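Local coordinates for regulatory protein SWI6 (Saccharomyces cerevisiae, PDB 1SW6), which partners SWI4 in SBF and MBP1 in MBF to drive cell-cycle-dependent transcription, and is represented here by its ankyrin-repeat domain, at residues Y189-L194 with D260-N265; T31-S36 with S155-G160. All coordinates share one frame; numbering follows the deposited sequence.

The two contacts illustrate how neighbouring parts of a repeat scaffold are joined, in each case through an aspartate but in a different environment. Contact 1 is buried: Tyr191, near helix 183-190, packs among the aliphatic side chains of helix 261-265, with one polar bond from the phenol hydroxyl. Contact 2 is partly buried, joins two loops and is chiefly polar, a salt bridge with a hydrated margin. Their centres lie about 11 Å apart, and Arg157 connects them: its NH1 probably bonds to Tyr189 O, while Pro192 packs against its guanidinium. Leu34 of contact 2 also touches Asp260 of contact 1, bringing the loop after strand 27-29 against contact 1 as well.

Contact 1 of 2, residues Y189-L194 with D260-N265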
ATOM      1  N   TYR A 189       9.490  15.806  14.700  1.00 34.00           N
ATOM      2  CA  TYR A 189       8.045  15.762  14.926  1.00 36.19           C
ATOM      3  C   TYR A 189       7.496  14.390  15.334  1.00 36.24           C
ATOM      4  O   TYR A 189       6.410  14.320  15.916  1.00 38.00           O
ATOM      5  CB  TYR A 189       7.288  16.240  13.683  1.00 37.12           C
ATOM      6  CG  TYR A 189       7.441  17.711  13.413  1.00 41.15           C
ATOM      7  CD1 TYR A 189       8.624  18.221  12.878  1.00 42.27           C
ATOM      8  CD2 TYR A 189       6.418  18.607  13.734  1.00 42.86           C
ATOM      9  CE1 TYR A 189       8.792  19.587  12.668  1.00 45.74           C
ATOM     10  CE2 TYR A 189       6.571  19.976  13.530  1.00 45.83           C
ATOM     11  CZ  TYR A 189       7.763  20.460  12.997  1.00 47.11           C
ATOM     12  OH  TYR A 189       7.925  21.815  12.799  1.00 52.00           O
ATOM     13  N   LEU A 190       8.226  13.309  15.052  1.00 34.36           N
ATOM     14  CA  LEU A 190       7.712  11.976  15.403  1.00 35.32           C
ATOM     15  C   LEU A 190       8.508  11.173  16.431  1.00 35.02           C
ATOM     16  O   LEU A 190       8.222   9.998  16.631  1.00 34.46           O
ATOM     17  CB  LEU A 190       7.526  11.112  14.137  1.00 33.47           C
ATOM     18  CG  LEU A 190       6.638  11.616  12.983  1.00 33.00           C
ATOM     19  CD1 LEU A 190       6.346  10.461  12.019  1.00 33.07           C
ATOM     20  CD2 LEU A 190       5.315  12.166  13.519  1.00 31.64           C
ATOM     21  N   TYR A 191       9.482  11.801  17.095  1.00 34.89           N
ATOM     22  CA  TYR A 191      10.288  11.107  18.104  1.00 35.19           C
ATOM     23  C   TYR A 191       9.459  10.411  19.189  1.00 34.33           C
ATOM     24  O   TYR A 191       9.896   9.402  19.748  1.00 34.77           O
ATOM     25  CB  TYR A 191      11.293  12.075  18.759  1.00 35.13           C
ATOM     26  CG  TYR A 191      10.661  13.152  19.616  1.00 34.64           C
ATOM     27  CD1 TYR A 191      10.212  12.873  20.907  1.00 36.33           C
ATOM     28  CD2 TYR A 191      10.471  14.432  19.117  1.00 37.34           C
ATOM     29  CE1 TYR A 191       9.576  13.852  21.679  1.00 36.74           C
ATOM     30  CE2 TYR A 191       9.841  15.414  19.870  1.00 38.26           C
ATOM     31  CZ  TYR A 191       9.394  15.120  21.150  1.00 39.33           C
ATOM     32  OH  TYR A 191       8.762  16.105  21.888  1.00 41.36           O
ATOM     33  N   PRO A 192       8.258  10.936  19.515  1.00 34.89           N
ATOM     34  CA  PRO A 192       7.500  10.231  20.554  1.00 35.06           C
ATOM     35  C   PRO A 192       7.229   8.774  20.179  1.00 34.97           C
ATOM     36  O   PRO A 192       7.086   7.931  21.054  1.00 36.00           O
ATOM     37  CB  PRO A 192       6.213  11.048  20.661  1.00 35.80           C
ATOM     38  CG  PRO A 192       6.675  12.450  20.323  1.00 35.64           C
ATOM     39  CD  PRO A 192       7.598  12.209  19.155  1.00 34.74           C
ATOM     40  N   CYS A 193       7.162   8.481  18.879  1.00 35.25           N
ATOM     41  CA  CYS A 193       6.911   7.118  18.410  1.00 35.40           C
ATOM     42  C   CYS A 193       8.084   6.178  18.688  1.00 35.02           C
ATOM     43  O   CYS A 193       7.918   4.965  18.723  1.00 34.09           O
ATOM     44  CB  CYS A 193       6.629   7.108  16.901  1.00 37.77           C
ATOM     45  SG  CYS A 193       5.235   8.135  16.362  1.00 41.54           S
ATOM     46  N   LEU A 194       9.271   6.738  18.878  1.00 34.92           N
ATOM     47  CA  LEU A 194      10.453   5.922  19.141  1.00 34.62           C
ATOM     48  C   LEU A 194      10.298   5.010  20.353  1.00 35.28           C
ATOM     49  O   LEU A 194      10.974   3.992  20.449  1.00 35.09           O
ATOM     50  CB  LEU A 194      11.676   6.811  19.354  1.00 32.66           C
ATOM     51  CG  LEU A 194      12.133   7.606  18.142  1.00 31.81           C
ATOM     52  CD1 LEU A 194      13.261   8.548  18.545  1.00 28.77           C
ATOM     53  CD2 LEU A 194      12.591   6.632  17.055  1.00 32.38           C
ATOM     54  N   ASP A 260       9.496  18.533  27.623  1.00 65.89           N
ATOM     55  CA  ASP A 260       8.959  17.220  27.258  1.00 65.62           C
ATOM     56  C   ASP A 260       9.644  16.123  28.078  1.00 64.23           C
ATOM     57  O   ASP A 260      10.860  15.955  28.001  1.00 63.54           O
ATOM     58  CB  ASP A 260       9.188  16.957  25.758  1.00 66.38           C
ATOM     59  CG  ASP A 260       8.375  15.773  25.225  1.00 66.11           C
ATOM     60  OD1 ASP A 260       8.360  14.702  25.867  1.00 66.82           O
ATOM     61  OD2 ASP A 260       7.757  15.910  24.152  1.00 65.38           O
ATOM     62  N   SER A 261       8.864  15.385  28.864  1.00 62.83           N
ATOM     63  CA  SER A 261       9.424  14.307  29.670  1.00 61.35           C
ATOM     64  C   SER A 261      10.079  13.275  28.766  1.00 58.70           C
ATOM     65  O   SER A 261      11.107  12.701  29.121  1.00 59.74           O
ATOM     66  CB  SER A 261       8.343  13.629  30.516  1.00 61.97           C
ATOM     67  OG  SER A 261       8.027  14.408  31.658  1.00 64.13           O
ATOM     68  N   ILE A 262       9.485  13.037  27.601  1.00 55.78           N
ATOM     69  CA  ILE A 262      10.033  12.067  26.657  1.00 52.91           C
ATOM     70  C   ILE A 262      11.298  12.598  26.013  1.00 52.31           C
ATOM     71  O   ILE A 262      12.362  11.981  26.092  1.00 51.24           O
ATOM     72  CB  ILE A 262       9.030  11.719  25.518  1.00 51.56           C
ATOM     73  CG1 ILE A 262       7.899  10.848  26.065  1.00 51.27           C
ATOM     74  CG2 ILE A 262       9.752  10.989  24.382  1.00 48.42           C
ATOM     75  CD1 ILE A 262       6.942  10.348  25.002  1.00 49.68           C
ATOM     76  N   LEU A 263      11.172  13.750  25.373  1.00 51.48           N
ATOM     77  CA  LEU A 263      12.296  14.348  24.687  1.00 52.98           C
ATOM     78  C   LEU A 263      13.507  14.435  25.612  1.00 53.15           C
ATOM     79  O   LEU A 263      14.622  14.140  25.205  1.00 53.55           O
ATOM     80  CB  LEU A 263      11.906  15.732  24.159  1.00 51.99           C
ATOM     81  CG  LEU A 263      12.723  16.241  22.977  1.00 51.96           C
ATOM     82  CD1 LEU A 263      12.068  17.481  22.418  1.00 53.94           C
ATOM     83  CD2 LEU A 263      14.143  16.529  23.408  1.00 53.46           C
ATOM     84  N   GLU A 264      13.280  14.809  26.864  1.00 54.04           N
ATOM     85  CA  GLU A 264      14.370  14.932  27.823  1.00 55.54           C
ATOM     86  C   GLU A 264      14.993  13.589  28.195  1.00 54.27           C
ATOM     87  O   GLU A 264      16.214  13.451  28.193  1.00 54.71           O
ATOM     88  CB  GLU A 264      13.880  15.645  29.093  1.00 58.28           C
ATOM     89  CG  GLU A 264      14.159  17.155  29.151  1.00 62.76           C
ATOM     90  CD  GLU A 264      13.800  17.897  27.864  1.00 65.21           C
ATOM     91  OE1 GLU A 264      14.576  17.806  26.887  1.00 67.37           O
ATOM     92  OE2 GLU A 264      12.742  18.572  27.828  1.00 66.93           O
ATOM     93  N   ASN A 265      14.162  12.598  28.501  1.00 52.82           N
ATOM     94  CA  ASN A 265      14.669  11.281  28.895  1.00 51.43           C
ATOM     95  C   ASN A 265      15.128  10.401  27.729  1.00 49.54           C
ATOM     96  O   ASN A 265      15.683   9.324  27.941  1.00 49.76           O
ATOM     97  CB  ASN A 265      13.612  10.523  29.713  1.00 53.22           C
ATOM     98  CG  ASN A 265      13.292  11.200  31.038  1.00 55.16           C
ATOM     99  OD1 ASN A 265      12.624  10.621  31.896  1.00 57.89           O
ATOM    100  ND2 ASN A 265      13.762  12.428  31.208  1.00 56.74           N
TER
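With chi1 at 68°, the Tyr191 ring stands between its backbone N and carbonyl carbon, whereas the carboxylate of Asp260 lies anti to its own backbone N (chi1 -166°); the two side chains meet from opposite directions. These choices bring Tyr191 OH to Asp260 OD2 in a very short hydrogen bond of 2.5 Å, donated by the phenol. The carboxylate oxygen sits at the ring's edge, in its plane, although the two flat groups are turned 64° apart. Leu263 crosses the ring at about a right angle and lays its CG over one face in a CH-pi contact, 4.3 Å from the centroid; its CD1 reaches forward to within 3.6 Å of Tyr191 OH. The opposite face is backed by CD of the adjoining Pro192. In the ankyrin-repeat stack, this contact ties the C-terminal region of helix 183-190 and the residues following, in repeat 2, to the short helix 261-265 within repeat 3, where the chain resumes after a gap in the model. Asp260 OD1 forms an Asx motif there, accepting from Leu263 N at 3.0 Å, so the carboxylate at the start of this helix serves two purposes: OD1 accepts from the backbone and OD2 from the phenol. At the ring edge, Ile262 CG2 meets Tyr191 CE1 at 3.9 Å. Trp231 of helix 218-234 and Thr29 of strand 27-29 also touch the tyrosine.

Contact 2 of 2, residues T31-S36 with S155-G160; sequences THDLTS and SNRLYG
Asp33 and Arg157 form the tight part of this contact, a side-on salt bridge in which two nitrogens of the guanidinium each take one carboxylate oxygen. Arg157 NE gives its hydrogen to Asp33 OD1 at 2.7 Å, and Arg157 NH2 does the same for Asp33 OD2 at 2.8 Å; both use syn lone pairs, and the two planes are only 16° apart. The anti lone pair of Asp33 OD1 is engaged as well, by the backbone N of Arg157 at 3.0 Å in a nearly straight bond (170°). A bend at chi3 (-65°) of Arg157 lets the same residue present both its backbone and its guanidinium to one oxygen. Leu34 approaches the guanidinium obliquely, its CD1 3.7 Å from Arg157 NH2, while Leu158 CD1 packs against Asp33 O. Replacing Asp33 with an alanine would probably strip the arginine of its charged mate and leave the backbone N of Arg157 without this acceptor.

The outer parts are nearer solvent. The exposed His32 still makes a good bond, NE2 to Ser155 O at 2.8 Å, coming from above the carbonyl plane. The loose part is near Asn156, where a water accepts from ND2 at 2.9 Å and makes only a weak bond to Asp33 O. Asn156 OD1 instead closes an Asx turn with Leu158 N.

Together these bonds fasten the beta turn 31-34, just after strand 27-29, to the loop between helices 144-152 and 167-173, where ankyrin repeats 1 and 2 join. With Phe30 O also accepting from NH2, the guanidinium is probably held against rotation, and its charge is likely to be balanced locally by the buried carboxylate.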
ATOM      1  N   THR A  31       2.171  18.539  22.828  1.00 49.83           N
ATOM      2  CA  THR A  31       1.819  17.579  23.878  1.00 50.58           C
ATOM      3  C   THR A  31       0.369  17.105  23.906  1.00 51.10           C
ATOM      4  O   THR A  31      -0.010  16.318  24.777  1.00 51.31           O
ATOM      5  CB  THR A  31       2.160  18.134  25.284  1.00 50.99           C
ATOM      6  OG1 THR A  31       1.645  19.468  25.412  1.00 50.21           O
ATOM      7  CG2 THR A  31       3.669  18.132  25.509  1.00 50.58           C
ATOM      8  N   HIS A  32      -0.437  17.566  22.956  1.00 51.40           N
ATOM      9  CA  HIS A  32      -1.842  17.171  22.907  1.00 52.16           C
ATOM     10  C   HIS A  32      -2.027  15.657  23.019  1.00 52.55           C
ATOM     11  O   HIS A  32      -3.039  15.188  23.536  1.00 53.37           O
ATOM     12  CB  HIS A  32      -2.480  17.652  21.605  1.00 51.87           C
ATOM     13  CG  HIS A  32      -1.853  17.060  20.382  1.00 51.60           C
ATOM     14  ND1 HIS A  32      -0.790  17.649  19.731  1.00 52.60           N
ATOM     15  CD2 HIS A  32      -2.111  15.910  19.717  1.00 51.68           C
ATOM     16  CE1 HIS A  32      -0.421  16.886  18.717  1.00 52.75           C
ATOM     17  NE2 HIS A  32      -1.207  15.824  18.687  1.00 52.52           N
ATOM     18  N   ASP A  33      -1.052  14.896  22.530  1.00 52.91           N
ATOM     19  CA  ASP A  33      -1.127  13.436  22.562  1.00 53.09           C
ATOM     20  C   ASP A  33      -0.248  12.806  23.629  1.00 53.86           C
ATOM     21  O   ASP A  33      -0.215  11.582  23.772  1.00 52.46           O
ATOM     22  CB  ASP A  33      -0.743  12.862  21.192  1.00 51.44           C
ATOM     23  CG  ASP A  33       0.557  13.442  20.654  1.00 51.34           C
ATOM     24  OD1 ASP A  33       0.956  13.072  19.532  1.00 50.27           O
ATOM     25  OD2 ASP A  33       1.184  14.271  21.342  1.00 50.42           O
ATOM     26  N   LEU A  34       0.457  13.647  24.378  1.00 56.17           N
ATOM     27  CA  LEU A  34       1.359  13.170  25.416  1.00 59.65           C
ATOM     28  C   LEU A  34       0.879  13.556  26.806  1.00 63.28           C
ATOM     29  O   LEU A  34       1.531  14.333  27.502  1.00 64.05           O
ATOM     30  CB  LEU A  34       2.759  13.740  25.193  1.00 57.49           C
ATOM     31  CG  LEU A  34       3.381  13.562  23.809  1.00 55.36           C
ATOM     32  CD1 LEU A  34       4.775  14.178  23.806  1.00 54.14           C
ATOM     33  CD2 LEU A  34       3.444  12.091  23.457  1.00 53.84           C
ATOM     34  N   THR A  35      -0.258  13.010  27.213  1.00 67.17           N
ATOM     35  CA  THR A  35      -0.802  13.318  28.526  1.00 71.41           C
ATOM     36  C   THR A  35      -0.683  12.134  29.488  1.00 74.08           C
ATOM     37  O   THR A  35      -0.618  12.323  30.703  1.00 74.64           O
ATOM     38  CB  THR A  35      -2.284  13.760  28.414  1.00 71.56           C
ATOM     39  OG1 THR A  35      -3.008  12.813  27.617  1.00 71.82           O
ATOM     40  CG2 THR A  35      -2.383  15.142  27.767  1.00 71.36           C
ATOM     41  N   SER A  36      -0.634  10.923  28.937  1.00 77.27           N
ATOM     42  CA  SER A  36      -0.531   9.701  29.736  1.00 80.78           C
ATOM     43  C   SER A  36       0.439   9.804  30.907  1.00 83.03           C
ATOM     44  O   SER A  36       1.369  10.616  30.894  1.00 83.39           O
ATOM     45  CB  SER A  36      -0.113   8.526  28.851  1.00 81.13           C
ATOM     46  OG  SER A  36      -1.059   8.300  27.824  1.00 83.35           O
ATOM     47  N   SER A 155      -3.406  15.737  15.353  1.00 46.83           N
ATOM     48  CA  SER A 155      -3.197  14.334  15.041  1.00 46.39           C
ATOM     49  C   SER A 155      -2.372  13.659  16.134  1.00 46.37           C
ATOM     50  O   SER A 155      -1.270  14.107  16.463  1.00 45.75           O
ATOM     51  CB  SER A 155      -2.493  14.186  13.693  1.00 46.40           C
ATOM     52  OG  SER A 155      -3.333  14.613  12.638  1.00 47.44           O
ATOM     53  N   ASN A 156      -2.920  12.583  16.688  1.00 45.11           N
ATOM     54  CA  ASN A 156      -2.258  11.820  17.739  1.00 45.88           C
ATOM     55  C   ASN A 156      -1.202  10.938  17.078  1.00 45.57           C
ATOM     56  O   ASN A 156      -1.512  10.101  16.223  1.00 46.45           O
ATOM     57  CB  ASN A 156      -3.281  10.953  18.470  1.00 46.38           C
ATOM     58  CG  ASN A 156      -2.707  10.270  19.691  1.00 47.87           C
ATOM     59  OD1 ASN A 156      -1.614   9.700  19.647  1.00 45.67           O
ATOM     60  ND2 ASN A 156      -3.455  10.307  20.794  1.00 48.77           N
ATOM     61  N   ARG A 157       0.047  11.122  17.478  1.00 44.04           N
ATOM     62  CA  ARG A 157       1.149  10.373  16.897  1.00 42.85           C
ATOM     63  C   ARG A 157       1.353   8.991  17.502  1.00 42.91           C
ATOM     64  O   ARG A 157       2.137   8.197  16.990  1.00 42.72           O
ATOM     65  CB  ARG A 157       2.430  11.192  17.045  1.00 43.00           C
ATOM     66  CG  ARG A 157       2.326  12.570  16.417  1.00 42.77           C
ATOM     67  CD  ARG A 157       3.404  13.505  16.932  1.00 42.92           C
ATOM     68  NE  ARG A 157       3.249  13.776  18.360  1.00 40.93           N
ATOM     69  CZ  ARG A 157       3.977  14.658  19.034  1.00 40.78           C
ATOM     70  NH1 ARG A 157       4.917  15.359  18.409  1.00 40.39           N
ATOM     71  NH2 ARG A 157       3.760  14.845  20.332  1.00 40.47           N
ATOM     72  N   LEU A 158       0.639   8.691  18.578  1.00 42.58           N
ATOM     73  CA  LEU A 158       0.821   7.407  19.244  1.00 42.64           C
ATOM     74  C   LEU A 158      -0.035   6.236  18.759  1.00 42.42           C
ATOM     75  O   LEU A 158       0.190   5.099  19.168  1.00 42.19           O
ATOM     76  CB  LEU A 158       0.622   7.588  20.756  1.00 41.99           C
ATOM     77  CG  LEU A 158       1.495   8.626  21.480  1.00 43.57           C
ATOM     78  CD1 LEU A 158       1.322   8.460  22.988  1.00 43.14           C
ATOM     79  CD2 LEU A 158       2.961   8.435  21.114  1.00 43.09           C
ATOM     80  N   TYR A 159      -1.005   6.503  17.888  1.00 41.99           N
ATOM     81  CA  TYR A 159      -1.887   5.441  17.404  1.00 41.40           C
ATOM     82  C   TYR A 159      -1.228   4.394  16.517  1.00 40.09           C
ATOM     83  O   TYR A 159      -0.563   4.719  15.538  1.00 39.92           O
ATOM     84  CB  TYR A 159      -3.079   6.039  16.647  1.00 43.85           C
ATOM     85  CG  TYR A 159      -4.140   6.657  17.529  1.00 45.70           C
ATOM     86  CD1 TYR A 159      -4.715   5.931  18.571  1.00 47.51           C
ATOM     87  CD2 TYR A 159      -4.594   7.951  17.303  1.00 46.55           C
ATOM     88  CE1 TYR A 159      -5.712   6.479  19.362  1.00 47.90           C
ATOM     89  CE2 TYR A 159      -5.593   8.507  18.089  1.00 47.89           C
ATOM     90  CZ  TYR A 159      -6.145   7.766  19.113  1.00 48.24           C
ATOM     91  OH  TYR A 159      -7.129   8.307  19.900  1.00 52.14           O
ATOM     92  N   GLY A 160      -1.419   3.129  16.871  1.00 39.13           N
ATOM     93  CA  GLY A 160      -0.874   2.056  16.063  1.00 38.58           C
ATOM     94  C   GLY A 160      -1.949   1.633  15.072  1.00 40.32           C
ATOM     95  O   GLY A 160      -3.134   1.932  15.268  1.00 39.09           O
TER
HETATM   96  O   HOH W   1      -3.206   9.857  23.603  1.00 57.11           O